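Long-range contacts in erythrocyte binding antigen 140 (Plasmodium falciparum, PDB 4GF2), which probably binds a host receptor on the erythrocyte surface during invasion, through a region with two Duffy binding domains: residues A[317-322]-A[377-382]; A[373-378]-A[455-460]. The protein carries 3 engineered substitutions. All blocks are in the same frame, centred on the assembly; numbering follows the deposited sequence.

Interaction 1. Residues A[317-322]-A[377-382]; sequences NYKSNN and QLLKYK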
loop_
_atom_site.group_PDB
_atom_site.type_symbol
_atom_site.label_atom_id
_atom_site.label_comp_id
_atom_site.label_asym_id
_atom_site.label_seq_id
_atom_site.Cartn_x
_atom_site.Cartn_y
_atom_site.Cartn_z
ATOM N N ASN A 317 10.647 21.530 3.877
ATOM C CA ASN A 317 11.896 22.247 3.677
ATOM C C ASN A 317 12.739 22.198 4.945
ATOM O O ASN A 317 12.257 21.795 6.004
ATOM C CB ASN A 317 11.608 23.698 3.287
ATOM C CG ASN A 317 12.815 24.392 2.680
ATOM O OD1 ASN A 317 13.574 23.795 1.916
ATOM N ND2 ASN A 317 12.997 25.661 3.022
ATOM N N TYR A 318 14.004 22.598 4.828
ATOM C CA TYR A 318 14.908 22.665 5.973
ATOM C C TYR A 318 14.310 23.514 7.089
ATOM O O TYR A 318 13.597 24.480 6.825
ATOM C CB TYR A 318 16.251 23.261 5.551
ATOM C CG TYR A 318 17.051 22.397 4.601
ATOM C CD1 TYR A 318 17.869 21.380 5.076
ATOM C CD2 TYR A 318 17.004 22.608 3.229
ATOM C CE1 TYR A 318 18.609 20.592 4.212
ATOM C CE2 TYR A 318 17.741 21.825 2.357
ATOM C CZ TYR A 318 18.541 20.819 2.855
ATOM O OH TYR A 318 19.276 20.037 1.992
ATOM N N LYS A 319 14.603 23.149 8.334
ATOM C CA LYS A 319 14.228 23.981 9.471
ATOM C C LYS A 319 15.035 25.264 9.368
ATOM O O LYS A 319 16.257 25.221 9.244
ATOM C CB LYS A 319 14.533 23.281 10.800
ATOM C CG LYS A 319 14.023 21.850 10.901
ATOM C CD LYS A 319 12.522 21.767 10.755
ATOM C CE LYS A 319 12.055 20.321 10.807
ATOM N NZ LYS A 319 10.576 20.192 10.724
ATOM N N SER A 320 14.357 26.406 9.400
ATOM C CA SER A 320 15.032 27.688 9.225
ATOM C C SER A 320 15.965 27.980 10.391
ATOM O O SER A 320 15.707 27.573 11.525
ATOM C CB SER A 320 14.013 28.819 9.084
ATOM O OG SER A 320 13.325 29.030 10.302
ATOM N N ASN A 321 17.054 28.685 10.100
ATOM C CA ASN A 321 18.017 29.071 11.123
ATOM C C ASN A 321 17.401 30.060 12.105
ATOM O O ASN A 321 17.810 30.137 13.263
ATOM C CB ASN A 321 19.262 29.673 10.474
ATOM C CG ASN A 321 19.917 28.726 9.489
ATOM O OD1 ASN A 321 19.764 27.508 9.587
ATOM N ND2 ASN A 321 20.653 29.281 8.531
ATOM N N ASN A 322 16.421 30.824 11.634
ATOM C CA ASN A 322 15.645 31.685 12.516
ATOM C C ASN A 322 14.894 30.830 13.523
ATOM O O ASN A 322 14.561 29.679 13.244
ATOM C CB ASN A 322 14.642 32.518 11.720
ATOM C CG ASN A 322 15.308 33.460 10.744
ATOM O OD1 ASN A 322 16.373 34.010 11.021
ATOM N ND2 ASN A 322 14.678 33.657 9.591
ATOM N N GLN A 377 15.231 13.463 9.300
ATOM C CA GLN A 377 16.393 13.991 8.600
ATOM C C GLN A 377 16.550 15.484 8.861
ATOM O O GLN A 377 17.640 15.953 9.180
ATOM C CB GLN A 377 16.277 13.744 7.098
ATOM C CG GLN A 377 16.539 12.316 6.665
ATOM C CD GLN A 377 16.382 12.143 5.167
ATOM O OE1 GLN A 377 15.497 12.742 4.558
ATOM N NE2 GLN A 377 17.251 11.338 4.563
ATOM N N LEU A 378 15.457 16.228 8.720
ATOM C CA LEU A 378 15.483 17.671 8.922
ATOM C C LEU A 378 15.915 18.029 10.334
ATOM O O LEU A 378 16.702 18.954 10.535
ATOM C CB LEU A 378 14.114 18.272 8.641
ATOM C CG LEU A 378 13.690 18.193 7.183
ATOM C CD1 LEU A 378 12.261 18.657 7.033
ATOM C CD2 LEU A 378 14.619 19.027 6.337
ATOM N N LEU A 379 15.389 17.296 11.310
ATOM C CA LEU A 379 15.783 17.485 12.698
ATOM C C LEU A 379 17.260 17.165 12.869
ATOM O O LEU A 379 18.007 17.938 13.466
ATOM C CB LEU A 379 14.945 16.601 13.621
ATOM C CG LEU A 379 13.491 17.034 13.823
ATOM C CD1 LEU A 379 12.740 15.984 14.618
ATOM C CD2 LEU A 379 13.414 18.385 14.518
ATOM N N LYS A 380 17.679 16.021 12.339
ATOM C CA LYS A 380 19.075 15.615 12.427
ATOM C C LYS A 380 19.976 16.688 11.836
ATOM O O LYS A 380 21.043 16.978 12.374
ATOM C CB LYS A 380 19.297 14.289 11.699
ATOM C CG LYS A 380 20.753 13.843 11.643
ATOM C CD LYS A 380 21.361 13.726 13.032
ATOM C CE LYS A 380 22.794 13.213 12.978
ATOM N NZ LYS A 380 22.870 11.805 12.501
ATOM N N TYR A 381 19.538 17.281 10.730
ATOM C CA TYR A 381 20.328 18.299 10.054
ATOM C C TYR A 381 20.411 19.576 10.885
ATOM O O TYR A 381 21.450 20.234 10.927
ATOM C CB TYR A 381 19.737 18.610 8.679
ATOM C CG TYR A 381 20.524 19.646 7.912
ATOM C CD1 TYR A 381 21.694 19.305 7.246
ATOM C CD2 TYR A 381 20.103 20.968 7.859
ATOM C CE1 TYR A 381 22.419 20.250 6.546
ATOM C CE2 TYR A 381 20.821 21.919 7.162
ATOM C CZ TYR A 381 21.979 21.556 6.508
ATOM O OH TYR A 381 22.695 22.502 5.812
ATOM N N LYS A 382 19.313 19.920 11.549
ATOM C CA LYS A 382 19.251 21.147 12.334
ATOM C C LYS A 382 20.087 21.033 13.599
ATOM O O LYS A 382 20.762 21.981 13.992
ATOM C CB LYS A 382 17.800 21.474 12.699
ATOM C CG LYS A 382 17.636 22.745 13.524
ATOM C CD LYS A 382 18.148 23.965 12.770
ATOM C CE LYS A 382 18.075 25.225 13.614
ATOM N NZ LYS A 382 16.679 25.574 13.992
HETATM O O HOH W 1 16.468 20.942 8.474
#

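Interaction 2. Residues A[373-378]-A[455-460]; sequences IYEAQL and KVMSAV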
loop_
_atom_site.group_PDB
_atom_site.type_symbol
_atom_site.label_atom_id
_atom_site.label_comp_id
_atom_site.label_asym_id
_atom_site.label_seq_id
_atom_site.Cartn_x
_atom_site.Cartn_y
_atom_site.Cartn_z
ATOM N N ILE A 373 10.231 10.224 7.923
ATOM C CA ILE A 373 11.624 10.185 7.500
ATOM C C ILE A 373 12.195 11.595 7.352
ATOM O O ILE A 373 13.243 11.909 7.915
ATOM C CB ILE A 373 11.785 9.383 6.196
ATOM C CG1 ILE A 373 11.635 7.892 6.494
ATOM C CG2 ILE A 373 13.145 9.643 5.560
ATOM C CD1 ILE A 373 11.541 7.019 5.268
ATOM N N TYR A 374 11.499 12.453 6.614
ATOM C CA TYR A 374 11.981 13.811 6.391
ATOM C C TYR A 374 12.048 14.601 7.691
ATOM O O TYR A 374 13.000 15.343 7.919
ATOM C CB TYR A 374 11.119 14.533 5.354
ATOM C CG TYR A 374 11.239 13.919 3.981
ATOM C CD1 TYR A 374 12.464 13.871 3.332
ATOM C CD2 TYR A 374 10.135 13.372 3.340
ATOM C CE1 TYR A 374 12.588 13.303 2.079
ATOM C CE2 TYR A 374 10.249 12.795 2.090
ATOM C CZ TYR A 374 11.480 12.764 1.466
ATOM O OH TYR A 374 11.594 12.197 0.221
ATOM N N GLU A 375 11.052 14.438 8.553
ATOM C CA GLU A 375 11.089 15.100 9.848
ATOM C C GLU A 375 12.373 14.710 10.575
ATOM O O GLU A 375 13.070 15.563 11.120
ATOM C CB GLU A 375 9.870 14.729 10.690
ATOM C CG GLU A 375 9.878 15.320 12.095
ATOM C CD GLU A 375 9.813 16.836 12.101
ATOM O OE1 GLU A 375 9.614 17.435 11.022
ATOM O OE2 GLU A 375 9.952 17.434 13.190
ATOM N N ALA A 376 12.693 13.420 10.561
ATOM C CA ALA A 376 13.886 12.932 11.244
ATOM C C ALA A 376 15.138 13.530 10.623
ATOM O O ALA A 376 16.005 14.046 11.327
ATOM C CB ALA A 376 13.946 11.416 11.203
ATOM N N GLN A 377 15.231 13.463 9.300
ATOM C CA GLN A 377 16.393 13.991 8.600
ATOM C C GLN A 377 16.550 15.484 8.861
ATOM O O GLN A 377 17.640 15.953 9.180
ATOM C CB GLN A 377 16.277 13.744 7.098
ATOM C CG GLN A 377 16.539 12.316 6.665
ATOM C CD GLN A 377 16.382 12.143 5.167
ATOM O OE1 GLN A 377 15.497 12.742 4.558
ATOM N NE2 GLN A 377 17.251 11.338 4.563
ATOM N N LEU A 378 15.457 16.228 8.720
ATOM C CA LEU A 378 15.483 17.671 8.922
ATOM C C LEU A 378 15.915 18.029 10.334
ATOM O O LEU A 378 16.702 18.954 10.535
ATOM C CB LEU A 378 14.114 18.272 8.641
ATOM C CG LEU A 378 13.690 18.193 7.183
ATOM C CD1 LEU A 378 12.261 18.657 7.033
ATOM C CD2 LEU A 378 14.619 19.027 6.337
ATOM N N LYS A 455 11.064 3.016 13.561
ATOM C CA LYS A 455 12.194 2.408 12.867
ATOM C C LYS A 455 12.836 3.384 11.889
ATOM O O LYS A 455 14.057 3.536 11.871
ATOM C CB LYS A 455 11.760 1.144 12.121
ATOM C CG LYS A 455 11.767 -0.114 12.973
ATOM C CD LYS A 455 11.327 -1.336 12.179
ATOM C CE LYS A 455 11.435 -2.600 13.016
ATOM N NZ LYS A 455 10.973 -3.805 12.278
ATOM N N VAL A 456 12.017 4.046 11.074
ATOM C CA VAL A 456 12.550 4.936 10.048
ATOM C C VAL A 456 13.087 6.232 10.650
ATOM O O VAL A 456 14.061 6.791 10.149
ATOM C CB VAL A 456 11.508 5.259 8.939
ATOM C CG1 VAL A 456 11.034 3.981 8.265
ATOM C CG2 VAL A 456 10.333 6.037 9.496
ATOM N N MET A 457 12.465 6.705 11.725
ATOM C CA MET A 457 12.907 7.942 12.362
ATOM C C MET A 457 14.186 7.720 13.152
ATOM O O MET A 457 15.025 8.613 13.246
ATOM C CB MET A 457 11.823 8.496 13.288
ATOM C CG MET A 457 10.578 8.990 12.568
ATOM S SD MET A 457 9.444 9.837 13.687
ATOM C CE MET A 457 10.278 11.403 13.910
ATOM N N SER A 458 14.334 6.526 13.716
ATOM C CA SER A 458 15.485 6.209 14.547
ATOM C C SER A 458 16.726 5.940 13.706
ATOM O O SER A 458 17.829 5.794 14.241
ATOM C CB SER A 458 15.184 4.993 15.424
ATOM O OG SER A 458 14.919 3.842 14.641
ATOM N N ALA A 459 16.544 5.878 12.391
ATOM C CA ALA A 459 17.637 5.558 11.480
ATOM C C ALA A 459 18.677 6.671 11.404
ATOM O O ALA A 459 19.807 6.440 10.977
ATOM C CB ALA A 459 17.091 5.266 10.098
ATOM N N VAL A 460 18.299 7.877 11.816
ATOM C CA VAL A 460 19.213 9.015 11.740
ATOM C C VAL A 460 20.052 9.189 13.006
ATOM O O VAL A 460 20.822 10.144 13.115
ATOM C CB VAL A 460 18.457 10.325 11.464
ATOM C CG1 VAL A 460 17.608 10.190 10.211
ATOM C CG2 VAL A 460 17.600 10.714 12.662
#

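Interaction 1. Residues A[317-322]-A[377-382]
In the second Duffy binding (DBL) domain of this adhesin, a loop without regular structure lies along the C-terminal end of helix 361-382, and Tyr-318, Lys-319 and Ser-320 meet Leu-378, Tyr-381 and Lys-382 there. Leu-378 points its branches into the loop: CD1 lies 3.3 Å from the backbone O of Asn-317, and CD2 rests 3.7 Å from CA of Tyr-318. The ring of Tyr-318 brings its CD1 to 3.6 Å from CD2 of Tyr-381. With planes at 54° and centroids 5.0 Å apart, the two rings are inclined, neither stacked nor T-shaped; Tyr-318 CE1 stands over one face of the Tyr-381 ring, near its rim. Lys-319 lies across Leu-378. Its chain bends at CB-CG (chi2 -60°) and then runs extended, which carries CE to 3.6 Å from Leu-378 CB and NZ on to Thr-347 O and Glu-375. Polar links between the segments are sparse. A water accepts from Lys-319 N and donates to Leu-378 O, both at 2.9 Å, bridging the two backbones, and Lys-382 NZ makes a weak 3.3 Å bond to Ser-320 O. Leu-379, whose CB leads away from the loop, packs on Ile-394 and Ile-395 of helix 388-407, while helix 308-314 flanks the contact through Val-308 against Tyr-318 and Leu-311 against Leu-378.

Interaction 2. Residues A[373-378]-A[455-460]
A chi1 of -74° puts Ile-373 CG1 beside its backbone N, where, given the positions of the two residues on their helices, it meets Val-456 CB at 3.6 Å. The chi1 of Val-456, -59°, leaves its CG2 between N and the carbonyl carbon, 3.8 Å from Ile-373 CG1, and the two side chains cross at about a right angle. Next along the helix, Ala-376 directs its methyl at the other segment. Its small size agrees with the close backbone approach, 5.2 Å between CA of Ala-376 and CA of Met-457, and its CB lies 3.6 Å from Met-457 O. Val-460 also packs on this methyl, with CG1 4.0 Å from Ala-376 CB and CG2 3.9 Å from Ala-376 O. Met-457 bends at chi3 (75°), and its CE comes to 4.3 Å from CG of Glu-375, whose carboxylate instead serves Ser-398 and Cys-349. All seven touching residues are buried, and the contact rests on van der Waals packing, without hydrogen bonds between the segments. Phe-291 and Leu-292 of helix 285-293 pack against Ile-373 and Val-456, while Ile-395, Tyr-399 and Leu-402 of helix 388-407 receive Met-457. Such close helix-to-helix packing through a small alanine is characteristic of a helical-bundle core, here that of the second Duffy binding domain.

Overall arrangement
Helix 361-382 carries both contacts and contributes Gln-377 and Leu-378 to each segment pair, although Leu-378 touches only the loop of interaction 1 and Gln-377 only the segment of interaction 2. Their centres lie 12 Å apart. Two polar links tie them directly: Lys-319 NZ forms a salt bridge of 2.9 Å with Glu-375 OE1, and Lys-380 NZ lies 2.7 Å from Val-460 O, a probable hydrogen bond. Loop 317-322 and segment 455-460 are thus each connected to the same helix beyond their own contact surface. The touching residues of interaction 2 are all buried, whereas those of interaction 1 range from buried to exposed. A glycerol, probably from crystallisation, is hydrogen-bonded to Asn-317 O, and one lies about 5 Å from the Glu-375 side chain.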